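Local structure of Cwp19 (Clostridioides difficile, 5OQ3) at residues R227-K230 and A231-S235; E177-N181 and Y182-G186; N311-G315 and T316-L320. The protein probably cleaves bacterial cell-wall peptidoglycan, possibly also as an amidase, this piece being the TIM-barrel glycoside hydrolase domain of a longer protein. One frame throughout, in Å; residues are numbered along the deposited sequence.

Interaction 1: R227-K230 and A231-S235; sequences RDVK and ASIKS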
loop_
_atom_site.group_PDB
_atom_site.type_symbol
_atom_site.label_atom_id
_atom_site.label_comp_id
_atom_site.label_asym_id
_atom_site.label_seq_id
_atom_site.Cartn_x
_atom_site.Cartn_y
_atom_site.Cartn_z
ATOM N N ARG A 227 5.810 9.803 -9.831
ATOM C CA ARG A 227 6.710 10.942 -9.975
ATOM C C ARG A 227 6.117 12.204 -9.403
ATOM O O ARG A 227 6.779 12.954 -8.676
ATOM C CB ARG A 227 7.044 11.123 -11.456
ATOM C CG ARG A 227 7.994 12.248 -11.760
ATOM C CD ARG A 227 7.962 12.596 -13.249
ATOM N NE ARG A 227 6.678 13.234 -13.573
ATOM C CZ ARG A 227 6.271 13.544 -14.799
ATOM N NH1 ARG A 227 7.023 13.197 -15.859
ATOM N NH2 ARG A 227 5.117 14.200 -14.987
ATOM N N ASP A 228 4.885 12.487 -9.780
ATOM C CA ASP A 228 4.255 13.760 -9.417
ATOM C C ASP A 228 3.891 13.811 -7.935
ATOM O O ASP A 228 3.992 14.838 -7.306
ATOM C CB ASP A 228 2.992 13.985 -10.264
ATOM C CG ASP A 228 3.298 14.374 -11.738
ATOM O OD1 ASP A 228 4.496 14.547 -12.098
ATOM O OD2 ASP A 228 2.285 14.525 -12.452
ATOM N N VAL A 229 3.527 12.687 -7.333
ATOM C CA VAL A 229 3.270 12.605 -5.901
ATOM C C VAL A 229 4.588 12.836 -5.151
ATOM O O VAL A 229 4.640 13.649 -4.215
ATOM C CB VAL A 229 2.646 11.226 -5.530
ATOM C CG1 VAL A 229 2.633 11.028 -3.997
ATOM C CG2 VAL A 229 1.212 11.150 -6.056
ATOM N N LYS A 230 5.659 12.177 -5.560
ATOM C CA LYS A 230 6.942 12.397 -4.916
ATOM C C LYS A 230 7.346 13.865 -4.969
ATOM O O LYS A 230 7.763 14.445 -3.962
ATOM C CB LYS A 230 8.034 11.471 -5.475
ATOM C CG LYS A 230 9.221 11.516 -4.552
ATOM C CD LYS A 230 10.078 10.401 -4.714
ATOM C CE LYS A 230 10.924 10.688 -5.828
ATOM N NZ LYS A 230 11.993 11.604 -5.377
ATOM N N ALA A 231 7.217 14.456 -6.159
ATOM C CA ALA A 231 7.614 15.860 -6.300
ATOM C C ALA A 231 6.789 16.784 -5.414
ATOM O O ALA A 231 7.307 17.743 -4.845
ATOM C CB ALA A 231 7.526 16.289 -7.753
ATOM N N SER A 232 5.493 16.517 -5.320
ATOM C CA SER A 232 4.611 17.321 -4.495
ATOM C C SER A 232 5.049 17.250 -3.031
ATOM O O SER A 232 5.236 18.242 -2.354
ATOM C CB SER A 232 3.161 16.840 -4.654
ATOM O OG SER A 232 2.330 17.454 -3.688
ATOM N N ILE A 233 5.234 16.027 -2.554
ATOM C CA ILE A 233 5.677 15.799 -1.179
ATOM C C ILE A 233 6.956 16.575 -0.905
ATOM O O ILE A 233 7.020 17.358 0.079
ATOM C CB ILE A 233 5.868 14.307 -0.856
ATOM C CG1 ILE A 233 4.565 13.584 -0.969
ATOM C CG2 ILE A 233 6.507 14.139 0.523
ATOM C CD1 ILE A 233 4.737 12.069 -1.019
ATOM N N LYS A 234 7.934 16.449 -1.817
ATOM C CA LYS A 234 9.256 17.057 -1.559
ATOM C C LYS A 234 9.174 18.572 -1.570
ATOM O O LYS A 234 9.957 19.220 -0.878
ATOM C CB LYS A 234 10.268 16.549 -2.585
ATOM C CG LYS A 234 10.540 15.028 -2.542
ATOM C CD LYS A 234 10.943 14.399 -1.208
ATOM C CE LYS A 234 10.994 12.845 -1.297
ATOM N NZ LYS A 234 11.459 12.283 0.010
ATOM N N SER A 235 8.241 19.138 -2.344
ATOM C CA SER A 235 8.131 20.592 -2.411
ATOM C C SER A 235 7.517 21.178 -1.134
ATOM O O SER A 235 7.587 22.390 -0.899
ATOM C CB SER A 235 7.231 20.978 -3.602
ATOM O OG SER A 235 5.879 20.710 -3.349
#
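Val-229 and Ile-233, one helical turn apart, meet through their outermost methyls, CG1 of Val-229 lying 3.8 Å from CD1 of Ile-233. With its CG1 anti to the carbonyl carbon (chi1 -63°), Ile-233 sends its longer branch back along the helix, so that CG1 of Ile-233 also rests 3.2 Å from the carbonyl O of Val-229. That oxygen accepts the amide of Ile-233 at 3.0 Å in an almost straight bond, N-H...O 176°. Branched apolar residues suit this tight side, which is the inner face of helix 214-236 in a TIM barrel: both press on Phe-242 of strand 241-244, while Val-229 also reaches Phe-189 and Ile-233 reaches Val-187, both of strand 186-189. On the neighbouring flank the packing is looser and partly polar. The aliphatic parts of Lys-230 and Lys-234 cross with CG of Lys-230 3.9 Å from CE of Lys-234, yet NZ of Lys-230 stays 5.5 Å from NZ of Lys-234. Lysine suits such a flank because its methylenes pack while its ammonium group reaches beyond them; that of Lys-234 forms a salt bridge with Asp-285 and bonds to the carbonyl of Val-240. On the solvent side Arg-227 holds its neighbour Asp-228 side-on, NE at 2.9 Å and NH2 at 3.0 Å from the single oxygen OD1, both nitrogens coming from the same face of the carboxylate.

Interaction 2: E177-N181 and Y182-G186; sequences EVVQN and YDIDG
The C-terminal end of helix 165-181 and the loop that carries the chain into barrel strand 186-189 meet here, an alpha-to-beta connection of the TIM barrel. Tyr-182, the first residue to leave helical angles, still sends its amide back to the carbonyl O of Val-178, a weak bond of 3.0 Å bent to 129°. Its ring lies beside the last turn: CD2 is 4.2 Å from CG1 of Val-178 and 3.8 Å from CB of Asn-181, while the carbonyl O of Asn-181 sits over one face and CA of Val-178 lies at the edge, in the ring plane. The chi1 of -62° places CG beside the backbone N, which lays the ring across the end of the last turn. Tyrosine suits this border because its ring packs while its hydroxyl reaches polar partners: a water donates to OH and accepts, at 3.0 Å, from ND2 of Asn-181 at the exposed helix end, and OH is also bonded to Asp-103.

Beyond the inverse gamma turn centred on Asp-183, Ile-184 points back toward the helix. Its CD1 touches both valines, 4.2 Å from CG1 of Val-178 and 4.1 Å from CG2 of Val-179. Further out, Ile-184 continues onto Phe-119 and Ala-121 of strand 118-123, Tyr-182 leans on Leu-105, Pro-106 and Ile-109 of helix 104-114, and Val-179 packs against Ile-233 and Ile-236 of helix 214-236.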
loop_
_atom_site.group_PDB
_atom_site.type_symbol
_atom_site.label_atom_id
_atom_site.label_comp_id
_atom_site.label_asym_id
_atom_site.label_seq_id
_atom_site.Cartn_x
_atom_site.Cartn_y
_atom_site.Cartn_z
ATOM N N GLU A 177 -2.770 17.548 0.634
ATOM C CA GLU A 177 -3.552 18.057 1.766
ATOM C C GLU A 177 -3.080 17.414 3.083
ATOM O O GLU A 177 -2.947 18.059 4.119
ATOM C CB GLU A 177 -5.054 17.761 1.549
ATOM C CG GLU A 177 -5.999 18.223 2.656
ATOM C CD GLU A 177 -7.451 17.860 2.375
ATOM O OE1 GLU A 177 -7.777 16.667 2.083
ATOM O OE2 GLU A 177 -8.286 18.751 2.484
ATOM N N VAL A 178 -2.870 16.110 3.020
ATOM C CA VAL A 178 -2.454 15.373 4.201
ATOM C C VAL A 178 -1.008 15.746 4.603
ATOM O O VAL A 178 -0.727 15.972 5.779
ATOM C CB VAL A 178 -2.584 13.878 3.983
ATOM C CG1 VAL A 178 -2.022 13.091 5.156
ATOM C CG2 VAL A 178 -4.023 13.499 3.747
ATOM N N VAL A 179 -0.127 15.876 3.615
ATOM C CA VAL A 179 1.259 16.292 3.884
ATOM C C VAL A 179 1.302 17.667 4.537
ATOM O O VAL A 179 2.078 17.904 5.473
ATOM C CB VAL A 179 2.095 16.276 2.580
ATOM C CG1 VAL A 179 3.500 16.765 2.816
ATOM C CG2 VAL A 179 2.109 14.895 1.961
ATOM N N GLN A 180 0.486 18.595 4.030
ATOM C CA GLN A 180 0.464 19.958 4.554
ATOM C C GLN A 180 -0.039 19.991 5.997
ATOM O O GLN A 180 0.467 20.732 6.843
ATOM C CB GLN A 180 -0.453 20.835 3.694
ATOM C CG GLN A 180 -0.592 22.290 4.126
ATOM C CD GLN A 180 -1.582 23.053 3.268
ATOM O OE1 GLN A 180 -1.190 23.610 2.222
ATOM N NE2 GLN A 180 -2.878 23.131 3.724
ATOM N N ASN A 181 -1.111 19.223 6.265
ATOM C CA ASN A 181 -1.917 19.442 7.458
ATOM C C ASN A 181 -1.625 18.492 8.613
ATOM O O ASN A 181 -2.142 18.721 9.711
ATOM C CB ASN A 181 -3.416 19.383 7.114
ATOM C CG ASN A 181 -3.878 20.533 6.260
ATOM O OD1 ASN A 181 -3.137 21.471 6.011
ATOM N ND2 ASN A 181 -5.116 20.434 5.762
ATOM N N TYR A 182 -0.805 17.460 8.409
ATOM C CA TYR A 182 -0.585 16.442 9.417
ATOM C C TYR A 182 0.897 16.086 9.507
ATOM O O TYR A 182 1.576 16.056 8.477
ATOM C CB TYR A 182 -1.406 15.178 9.125
ATOM C CG TYR A 182 -2.912 15.438 9.142
ATOM C CD1 TYR A 182 -3.622 15.437 10.330
ATOM C CD2 TYR A 182 -3.591 15.721 7.976
ATOM C CE1 TYR A 182 -4.982 15.706 10.339
ATOM C CE2 TYR A 182 -4.947 15.972 7.949
ATOM C CZ TYR A 182 -5.651 15.986 9.159
ATOM O OH TYR A 182 -7.018 16.232 9.123
ATOM N N ASP A 183 1.335 15.685 10.677
ATOM C CA ASP A 183 2.761 15.427 10.940
ATOM C C ASP A 183 3.158 13.994 10.579
ATOM O O ASP A 183 3.723 13.248 11.402
ATOM C CB ASP A 183 3.049 15.725 12.420
ATOM C CG ASP A 183 4.494 15.587 12.780
ATOM O OD1 ASP A 183 5.332 15.871 11.904
ATOM O OD2 ASP A 183 4.773 15.180 13.937
ATOM N N ILE A 184 2.864 13.613 9.349
ATOM C CA ILE A 184 3.257 12.322 8.881
ATOM C C ILE A 184 4.738 12.197 8.639
ATOM O O ILE A 184 5.408 13.163 8.291
ATOM C CB ILE A 184 2.461 11.904 7.625
ATOM C CG1 ILE A 184 2.715 12.855 6.442
ATOM C CG2 ILE A 184 0.943 11.844 7.920
ATOM C CD1 ILE A 184 2.140 12.334 5.132
ATOM N N ASP A 185 5.261 10.977 8.695
ATOM C CA ASP A 185 6.680 10.713 8.368
ATOM C C ASP A 185 6.882 10.138 6.965
ATOM O O ASP A 185 7.961 10.249 6.383
ATOM C CB ASP A 185 7.259 9.729 9.386
ATOM C CG ASP A 185 7.084 10.225 10.777
ATOM O OD1 ASP A 185 7.682 11.273 11.105
ATOM O OD2 ASP A 185 6.319 9.652 11.574
ATOM N N GLY A 186 5.805 9.580 6.398
ATOM C CA GLY A 186 5.847 8.947 5.073
ATOM C C GLY A 186 4.487 8.913 4.423
ATOM O O GLY A 186 3.455 8.997 5.114
HETATM O O HOH W 1 -7.159 18.580 6.985
#

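Interaction 3: N311-G315 and T316-L320; sequences NEVKG and TNVDL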
loop_
_atom_site.group_PDB
_atom_site.type_symbol
_atom_site.label_atom_id
_atom_site.label_comp_id
_atom_site.label_asym_id
_atom_site.label_seq_id
_atom_site.Cartn_x
_atom_site.Cartn_y
_atom_site.Cartn_z
ATOM N N ASN A 311 19.009 -7.379 -5.834
ATOM C CA ASN A 311 19.749 -6.980 -7.019
ATOM C C ASN A 311 19.103 -5.769 -7.735
ATOM O O ASN A 311 19.814 -4.868 -8.232
ATOM C CB ASN A 311 19.906 -8.170 -7.983
ATOM C CG ASN A 311 20.749 -7.805 -9.183
ATOM O OD1 ASN A 311 21.964 -7.590 -9.050
ATOM N ND2 ASN A 311 20.111 -7.684 -10.348
ATOM N N GLU A 312 17.788 -5.729 -7.800
ATOM C CA GLU A 312 17.082 -4.588 -8.439
ATOM C C GLU A 312 17.443 -3.237 -7.869
ATOM O O GLU A 312 17.499 -2.273 -8.626
ATOM C CB GLU A 312 15.559 -4.765 -8.337
ATOM C CG GLU A 312 14.928 -5.772 -9.251
ATOM C CD GLU A 312 15.161 -5.410 -10.724
ATOM O OE1 GLU A 312 14.590 -4.412 -11.259
ATOM O OE2 GLU A 312 15.940 -6.119 -11.320
ATOM N N VAL A 313 17.646 -3.137 -6.546
ATOM C CA VAL A 313 17.954 -1.842 -5.953
ATOM C C VAL A 313 19.437 -1.533 -5.831
ATOM O O VAL A 313 19.811 -0.404 -5.469
ATOM C CB VAL A 313 17.254 -1.648 -4.595
ATOM C CG1 VAL A 313 15.734 -1.811 -4.748
ATOM C CG2 VAL A 313 17.796 -2.633 -3.560
ATOM N N LYS A 314 20.282 -2.498 -6.170
ATOM C CA LYS A 314 21.705 -2.340 -6.003
ATOM C C LYS A 314 22.150 -1.157 -6.842
ATOM O O LYS A 314 21.738 -0.986 -7.971
ATOM C CB LYS A 314 22.417 -3.658 -6.414
ATOM C CG LYS A 314 23.866 -3.728 -6.013
ATOM C CD LYS A 314 24.455 -5.100 -6.336
ATOM C CE LYS A 314 25.972 -5.012 -6.447
ATOM N NZ LYS A 314 26.595 -6.355 -6.637
ATOM N N GLY A 315 22.966 -0.302 -6.243
ATOM C CA GLY A 315 23.462 0.881 -6.905
ATOM C C GLY A 315 22.493 2.035 -7.008
ATOM O O GLY A 315 22.787 3.009 -7.651
ATOM N N THR A 316 21.310 1.913 -6.402
ATOM C CA THR A 316 20.344 3.024 -6.376
ATOM C C THR A 316 20.232 3.503 -4.933
ATOM O O THR A 316 20.748 2.874 -4.005
ATOM C CB THR A 316 18.915 2.590 -6.848
ATOM O OG1 THR A 316 18.252 1.835 -5.817
ATOM C CG2 THR A 316 18.954 1.748 -8.123
ATOM N N ASN A 317 19.524 4.607 -4.742
ATOM C CA ASN A 317 19.213 5.108 -3.427
ATOM C C ASN A 317 17.829 4.696 -2.942
ATOM O O ASN A 317 17.392 5.165 -1.925
ATOM C CB ASN A 317 19.312 6.612 -3.432
ATOM C CG ASN A 317 20.726 7.091 -3.579
ATOM O OD1 ASN A 317 21.647 6.458 -3.083
ATOM N ND2 ASN A 317 20.911 8.209 -4.250
ATOM N N VAL A 318 17.194 3.715 -3.612
ATOM C CA VAL A 318 15.861 3.240 -3.210
ATOM C C VAL A 318 16.000 2.189 -2.106
ATOM O O VAL A 318 16.693 1.178 -2.263
ATOM C CB VAL A 318 15.067 2.656 -4.396
ATOM C CG1 VAL A 318 13.710 2.102 -3.931
ATOM C CG2 VAL A 318 14.930 3.702 -5.458
ATOM N N ASP A 319 15.357 2.460 -0.977
ATOM C CA ASP A 319 15.350 1.518 0.130
ATOM C C ASP A 319 14.403 0.359 -0.124
ATOM O O ASP A 319 13.228 0.544 -0.476
ATOM C CB ASP A 319 14.990 2.244 1.441
ATOM C CG ASP A 319 15.977 3.289 1.838
ATOM O OD1 ASP A 319 17.196 3.131 1.640
ATOM O OD2 ASP A 319 15.493 4.302 2.390
ATOM N N LEU A 320 14.941 -0.836 0.074
ATOM C CA LEU A 320 14.185 -2.067 -0.091
ATOM C C LEU A 320 13.752 -2.646 1.253
ATOM O O LEU A 320 14.613 -2.985 2.101
ATOM C CB LEU A 320 15.031 -3.089 -0.853
ATOM C CG LEU A 320 14.465 -4.507 -0.981
ATOM C CD1 LEU A 320 13.128 -4.545 -1.724
ATOM C CD2 LEU A 320 15.504 -5.375 -1.699
#
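Val-313, where the chain comes off helix 302-313, fills the angle between helix and following strand. Its CB lies 3.7 Å from the carbonyl O of Val-318 and 3.8 Å from OG1 of Thr-316. Of its methyls, CG1 faces the same carbonyl and lies 4.2 Å from CB of Leu-320, whereas CG2 lies 3.9 Å from that CB and 4.0 Å from CD2 of Leu-320, the side chains crossing at about a right angle. A compact branched residue suits this spot, its methyls together covering the Val-318 carbonyl and the root of Leu-320.

Thr-316 grips the carbonyl O of Val-313 twice, by N at 2.9 Å and by OG1 at 2.8 Å. Set between the backbone N and carbonyl carbon (chi1 76°), OG1 also accepts the amide of Val-318 at 3.1 Å; threonine suits the place, its hydroxyl donating and accepting at once. Gly-315 takes the positive phi, 77°, of the third position in the type II beta turn from Val-313 to Thr-316. This turn, sharing Thr-316 with the ST turn that follows, returns the chain from helix to strand in a TIM-barrel beta-alpha-beta unit: strand 286-287, helix 302-313, strand 319-324.

All three contacts belong to the helix-and-strand wall of one TIM barrel. In each the valines, isoleucines or leucine are buried, while Arg-227 and Ala-231, Asn-181, and Gly-315 lie exposed. Interactions 1 and 2 are neighbours, their centres about 13 Å apart, and touch where CG1 of Ile-233 lies 4.0 Å from CG2 of Val-179, joining helices 214-236 and 165-181. Interaction 3 stands apart, its centre about 20 Å from that of interaction 1 and about 26 Å from that of interaction 2. Interaction 1 lies within a continuing helix, with regular backbone bonds. The others lie where helix gives way to strand: 177-186 relies largely on aromatic and aliphatic packing, 311-320 on a doubly bonded carbonyl as well.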